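Long-range contact in Serine/threonine-protein kinase Tel1 (Chaetomium thermophilum, PDB 6SKY), which probably phosphorylates serine and threonine residues of proteins, using ATP, to signal DNA damage to the cell-cycle checkpoint: residues A[2098-2110]-A[2149-2163]. Numbering follows the deposited sequence.
Sequences NVRDQSELQCTLA and AAGLTSADARLVQIR
L2105 and L2109, one turn apart on helix 2102-2110, meet V2160 of helix 2154-2163 and illustrate how a short apolar seam can join two helices of an alpha solenoid. Both leucines carry CG anti to the backbone N, which turns their branches to the neighbouring helix, and the single methyl CG2 of V2160 touches both, 3.9 Å from CG of L2105 and 4.1 Å from CD1 of L2109. Beside these apolar contacts the aliphatic part of R2163 crosses L2109 at about a right angle, its CD 3.6 Å from L2109 CD2. At the upstream end L2152 spreads its two methyls: CD1 rests on CG2 of V2099, while CD2 lies 3.6 Å from the carbonyl O of D2101 and also reaches L2105. A2149 sets its CB against the V2099 and R2100 carbonyls.

The polar link is a hydrogen bond from Q2102 NE2 to D2156 OD2, modelled 2.4 Å apart, too short to be taken literally, with amide and carboxylate planes 80° apart. A bend at chi2 (-85°) brings the glutamine amide across to the aspartate. The same OD2 takes a weak bond from OG1 of T2153, the N-cap of its helix.

Segments 2102-2110 and 2154-2163 run nearly parallel, 9° apart with axes 11.2 Å from each other, consistent with alternate helices of a TPR-like solenoid in the FAT region. Helix 2124-2143 comes between them in sequence, and its W2141 packs against V2099 and L2105.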
loop_
_atom_site.group_PDB
_atom_site.type_symbol
_atom_site.label_atom_id
_atom_site.label_comp_id
_atom_site.label_asym_id
_atom_site.label_seq_id
_atom_site.Cartn_x
_atom_site.Cartn_y
_atom_site.Cartn_z
ATOM N N ASN A 2098 34.664 -27.911 -11.326
ATOM C CA ASN A 2098 35.697 -28.269 -12.282
ATOM C C ASN A 2098 36.608 -27.109 -12.644
ATOM O O ASN A 2098 37.354 -27.206 -13.620
ATOM C CB ASN A 2098 35.062 -28.832 -13.550
ATOM C CG ASN A 2098 34.489 -30.203 -13.350
ATOM O OD1 ASN A 2098 34.987 -30.985 -12.551
ATOM N ND2 ASN A 2098 33.436 -30.508 -14.080
ATOM N N VAL A 2099 36.569 -26.018 -11.903
ATOM C CA VAL A 2099 37.470 -24.912 -12.193
ATOM C C VAL A 2099 38.870 -25.282 -11.736
ATOM O O VAL A 2099 39.065 -25.935 -10.708
ATOM C CB VAL A 2099 36.992 -23.603 -11.538
ATOM C CG1 VAL A 2099 35.697 -23.154 -12.152
ATOM C CG2 VAL A 2099 36.830 -23.790 -10.068
ATOM N N ARG A 2100 39.861 -24.868 -12.520
ATOM C CA ARG A 2100 41.247 -25.201 -12.251
ATOM C C ARG A 2100 42.128 -24.002 -11.954
ATOM O O ARG A 2100 43.183 -24.181 -11.341
ATOM C CB ARG A 2100 41.844 -25.977 -13.435
ATOM C CG ARG A 2100 41.327 -27.395 -13.547
ATOM C CD ARG A 2100 41.437 -27.949 -14.957
ATOM N NE ARG A 2100 40.505 -27.306 -15.878
ATOM C CZ ARG A 2100 40.154 -27.802 -17.061
ATOM N NH1 ARG A 2100 39.301 -27.144 -17.832
ATOM N NH2 ARG A 2100 40.651 -28.958 -17.472
ATOM N N ASP A 2101 41.740 -22.796 -12.356
ATOM C CA ASP A 2101 42.564 -21.625 -12.097
ATOM C C ASP A 2101 41.666 -20.403 -11.960
ATOM O O ASP A 2101 40.450 -20.517 -11.796
ATOM C CB ASP A 2101 43.616 -21.452 -13.195
ATOM C CG ASP A 2101 45.024 -21.634 -12.674
ATOM O OD1 ASP A 2101 45.174 -21.810 -11.447
ATOM O OD2 ASP A 2101 45.977 -21.606 -13.481
ATOM N N GLN A 2102 42.281 -19.223 -12.024
ATOM C CA GLN A 2102 41.563 -17.971 -11.827
ATOM C C GLN A 2102 40.799 -17.551 -13.072
ATOM O O GLN A 2102 39.684 -17.023 -12.972
ATOM C CB GLN A 2102 42.543 -16.876 -11.429
ATOM C CG GLN A 2102 43.304 -17.164 -10.165
ATOM C CD GLN A 2102 42.532 -16.755 -8.944
ATOM O OE1 GLN A 2102 41.533 -16.046 -9.043
ATOM N NE2 GLN A 2102 42.985 -17.199 -7.778
ATOM N N SER A 2103 41.389 -17.754 -14.249
ATOM C CA SER A 2103 40.712 -17.380 -15.483
ATOM C C SER A 2103 39.403 -18.138 -15.642
ATOM O O SER A 2103 38.402 -17.579 -16.108
ATOM C CB SER A 2103 41.629 -17.636 -16.673
ATOM O OG SER A 2103 42.183 -18.934 -16.604
ATOM N N GLU A 2104 39.382 -19.403 -15.232
ATOM C CA GLU A 2104 38.150 -20.175 -15.312
ATOM C C GLU A 2104 37.114 -19.668 -14.322
ATOM O O GLU A 2104 35.912 -19.680 -14.617
ATOM C CB GLU A 2104 38.458 -21.645 -15.073
ATOM C CG GLU A 2104 39.774 -22.063 -15.676
ATOM C CD GLU A 2104 39.750 -23.476 -16.188
ATOM O OE1 GLU A 2104 38.719 -24.153 -16.009
ATOM O OE2 GLU A 2104 40.762 -23.911 -16.776
ATOM N N LEU A 2105 37.558 -19.194 -13.161
ATOM C CA LEU A 2105 36.637 -18.607 -12.199
ATOM C C LEU A 2105 35.995 -17.344 -12.755
ATOM O O LEU A 2105 34.777 -17.145 -12.641
ATOM C CB LEU A 2105 37.386 -18.314 -10.908
ATOM C CG LEU A 2105 36.605 -18.324 -9.609
ATOM C CD1 LEU A 2105 35.747 -19.557 -9.535
ATOM C CD2 LEU A 2105 37.584 -18.286 -8.470
ATOM N N GLN A 2106 36.798 -16.483 -13.379
ATOM C CA GLN A 2106 36.235 -15.275 -13.963
ATOM C C GLN A 2106 35.313 -15.591 -15.131
ATOM O O GLN A 2106 34.312 -14.893 -15.337
ATOM C CB GLN A 2106 37.349 -14.338 -14.402
ATOM C CG GLN A 2106 38.387 -14.089 -13.332
ATOM C CD GLN A 2106 37.788 -13.611 -12.028
ATOM O OE1 GLN A 2106 36.829 -12.842 -12.018
ATOM N NE2 GLN A 2106 38.353 -14.067 -10.916
ATOM N N CYS A 2107 35.612 -16.642 -15.893
ATOM C CA CYS A 2107 34.711 -17.021 -16.975
ATOM C C CYS A 2107 33.385 -17.542 -16.437
ATOM O O CYS A 2107 32.324 -17.267 -17.012
ATOM C CB CYS A 2107 35.380 -18.051 -17.877
ATOM S SG CYS A 2107 36.590 -17.340 -19.018
ATOM N N THR A 2108 33.414 -18.279 -15.327
ATOM C CA THR A 2108 32.167 -18.720 -14.709
ATOM C C THR A 2108 31.336 -17.535 -14.226
ATOM O O THR A 2108 30.109 -17.508 -14.394
ATOM C CB THR A 2108 32.470 -19.671 -13.558
ATOM O OG1 THR A 2108 33.608 -20.469 -13.897
ATOM C CG2 THR A 2108 31.293 -20.591 -13.307
ATOM N N LEU A 2109 31.991 -16.532 -13.643
ATOM C CA LEU A 2109 31.264 -15.344 -13.206
ATOM C C LEU A 2109 30.637 -14.599 -14.386
ATOM O O LEU A 2109 29.485 -14.141 -14.312
ATOM C CB LEU A 2109 32.206 -14.441 -12.419
ATOM C CG LEU A 2109 31.616 -13.492 -11.384
ATOM C CD1 LEU A 2109 30.787 -14.251 -10.382
ATOM C CD2 LEU A 2109 32.731 -12.763 -10.695
ATOM N N ALA A 2110 31.369 -14.475 -15.493
ATOM C CA ALA A 2110 30.801 -13.824 -16.670
ATOM C C ALA A 2110 29.626 -14.612 -17.243
ATOM O O ALA A 2110 28.659 -14.021 -17.756
ATOM C CB ALA A 2110 31.880 -13.631 -17.726
ATOM N N ALA A 2149 40.779 -26.657 -6.157
ATOM C CA ALA A 2149 42.060 -26.911 -6.788
ATOM C C ALA A 2149 43.176 -26.266 -5.973
ATOM O O ALA A 2149 42.956 -25.685 -4.909
ATOM C CB ALA A 2149 42.052 -26.402 -8.224
ATOM N N ALA A 2150 44.402 -26.374 -6.480
ATOM C CA ALA A 2150 45.563 -25.950 -5.705
ATOM C C ALA A 2150 45.622 -24.434 -5.565
ATOM O O ALA A 2150 45.679 -23.901 -4.452
ATOM C CB ALA A 2150 46.842 -26.479 -6.352
ATOM N N GLY A 2151 45.612 -23.720 -6.685
ATOM C CA GLY A 2151 45.871 -22.296 -6.648
ATOM C C GLY A 2151 44.666 -21.419 -6.388
ATOM O O GLY A 2151 44.669 -20.245 -6.763
ATOM N N LEU A 2152 43.638 -21.959 -5.748
ATOM C CA LEU A 2152 42.425 -21.211 -5.427
ATOM C C LEU A 2152 42.342 -21.081 -3.914
ATOM O O LEU A 2152 41.951 -22.023 -3.223
ATOM C CB LEU A 2152 41.196 -21.900 -5.998
ATOM C CG LEU A 2152 41.198 -22.090 -7.510
ATOM C CD1 LEU A 2152 40.122 -23.061 -7.907
ATOM C CD2 LEU A 2152 40.981 -20.771 -8.196
ATOM N N THR A 2153 42.715 -19.914 -3.401
ATOM C CA THR A 2153 42.700 -19.668 -1.971
ATOM C C THR A 2153 41.275 -19.412 -1.501
ATOM O O THR A 2153 40.334 -19.356 -2.290
ATOM C CB THR A 2153 43.605 -18.493 -1.628
ATOM O OG1 THR A 2153 43.185 -17.344 -2.365
ATOM C CG2 THR A 2153 45.031 -18.810 -1.997
ATOM N N SER A 2154 41.105 -19.251 -0.194
ATOM C CA SER A 2154 39.776 -18.999 0.336
ATOM C C SER A 2154 39.304 -17.579 0.075
ATOM O O SER A 2154 38.093 -17.342 0.035
ATOM C CB SER A 2154 39.739 -19.281 1.832
ATOM O OG SER A 2154 38.408 -19.216 2.306
ATOM N N ALA A 2155 40.224 -16.633 -0.103
ATOM C CA ALA A 2155 39.829 -15.278 -0.456
ATOM C C ALA A 2155 39.174 -15.239 -1.828
ATOM O O ALA A 2155 38.197 -14.516 -2.032
ATOM C CB ALA A 2155 41.040 -14.355 -0.410
ATOM N N ASP A 2156 39.683 -16.028 -2.776
ATOM C CA ASP A 2156 39.078 -16.092 -4.103
ATOM C C ASP A 2156 37.669 -16.662 -4.046
ATOM O O ASP A 2156 36.742 -16.126 -4.666
ATOM C CB ASP A 2156 39.945 -16.937 -5.027
ATOM C CG ASP A 2156 41.291 -16.312 -5.295
ATOM O OD1 ASP A 2156 41.379 -15.067 -5.273
ATOM O OD2 ASP A 2156 42.260 -17.061 -5.537
ATOM N N ALA A 2157 37.492 -17.766 -3.322
ATOM C CA ALA A 2157 36.175 -18.372 -3.207
ATOM C C ALA A 2157 35.195 -17.438 -2.514
ATOM O O ALA A 2157 34.035 -17.319 -2.927
ATOM C CB ALA A 2157 36.282 -19.695 -2.459
ATOM N N ARG A 2158 35.649 -16.747 -1.470
ATOM C CA ARG A 2158 34.783 -15.804 -0.778
ATOM C C ARG A 2158 34.388 -14.651 -1.683
ATOM O O ARG A 2158 33.221 -14.246 -1.716
ATOM C CB ARG A 2158 35.486 -15.284 0.464
ATOM C CG ARG A 2158 34.552 -14.766 1.491
ATOM C CD ARG A 2158 33.655 -15.867 1.953
ATOM N NE ARG A 2158 33.348 -15.733 3.362
ATOM C CZ ARG A 2158 32.916 -16.730 4.116
ATOM N NH1 ARG A 2158 32.661 -16.522 5.397
ATOM N NH2 ARG A 2158 32.743 -17.932 3.591
ATOM N N LEU A 2159 35.347 -14.108 -2.426
ATOM C CA LEU A 2159 35.051 -12.993 -3.310
ATOM C C LEU A 2159 34.061 -13.392 -4.391
ATOM O O LEU A 2159 33.154 -12.621 -4.729
ATOM C CB LEU A 2159 36.345 -12.480 -3.922
ATOM C CG LEU A 2159 36.275 -11.110 -4.565
ATOM C CD1 LEU A 2159 35.680 -10.143 -3.589
ATOM C CD2 LEU A 2159 37.657 -10.684 -4.954
ATOM N N VAL A 2160 34.202 -14.600 -4.937
ATOM C CA VAL A 2160 33.287 -15.016 -5.990
ATOM C C VAL A 2160 31.901 -15.285 -5.422
ATOM O O VAL A 2160 30.890 -15.023 -6.087
ATOM C CB VAL A 2160 33.861 -16.226 -6.748
ATOM C CG1 VAL A 2160 33.174 -17.500 -6.359
ATOM C CG2 VAL A 2160 33.736 -16.010 -8.227
ATOM N N GLN A 2161 31.818 -15.756 -4.176
ATOM C CA GLN A 2161 30.515 -15.921 -3.545
ATOM C C GLN A 2161 29.821 -14.582 -3.352
ATOM O O GLN A 2161 28.620 -14.447 -3.611
ATOM C CB GLN A 2161 30.675 -16.624 -2.207
ATOM C CG GLN A 2161 29.396 -16.792 -1.455
ATOM C CD GLN A 2161 29.626 -17.202 -0.038
ATOM O OE1 GLN A 2161 30.751 -17.237 0.429
ATOM N NE2 GLN A 2161 28.559 -17.511 0.663
ATOM N N ILE A 2162 30.570 -13.579 -2.899
ATOM C CA ILE A 2162 30.007 -12.248 -2.709
ATOM C C ILE A 2162 29.489 -11.693 -4.026
ATOM O O ILE A 2162 28.380 -11.152 -4.099
ATOM C CB ILE A 2162 31.056 -11.321 -2.076
ATOM C CG1 ILE A 2162 31.289 -11.726 -0.629
ATOM C CG2 ILE A 2162 30.620 -9.887 -2.153
ATOM C CD1 ILE A 2162 32.448 -11.056 -0.019
ATOM N N ARG A 2163 30.282 -11.816 -5.087
ATOM C CA ARG A 2163 29.856 -11.289 -6.378
ATOM C C ARG A 2163 28.603 -11.989 -6.895
ATOM O O ARG A 2163 27.696 -11.336 -7.429
ATOM C CB ARG A 2163 30.986 -11.411 -7.384
ATOM C CG ARG A 2163 32.182 -10.584 -7.046
ATOM C CD ARG A 2163 32.801 -10.072 -8.306
ATOM N NE ARG A 2163 34.055 -9.379 -8.066
ATOM C CZ ARG A 2163 35.250 -9.939 -8.200
ATOM N NH1 ARG A 2163 36.344 -9.230 -7.962
ATOM N NH2 ARG A 2163 35.353 -11.207 -8.572
#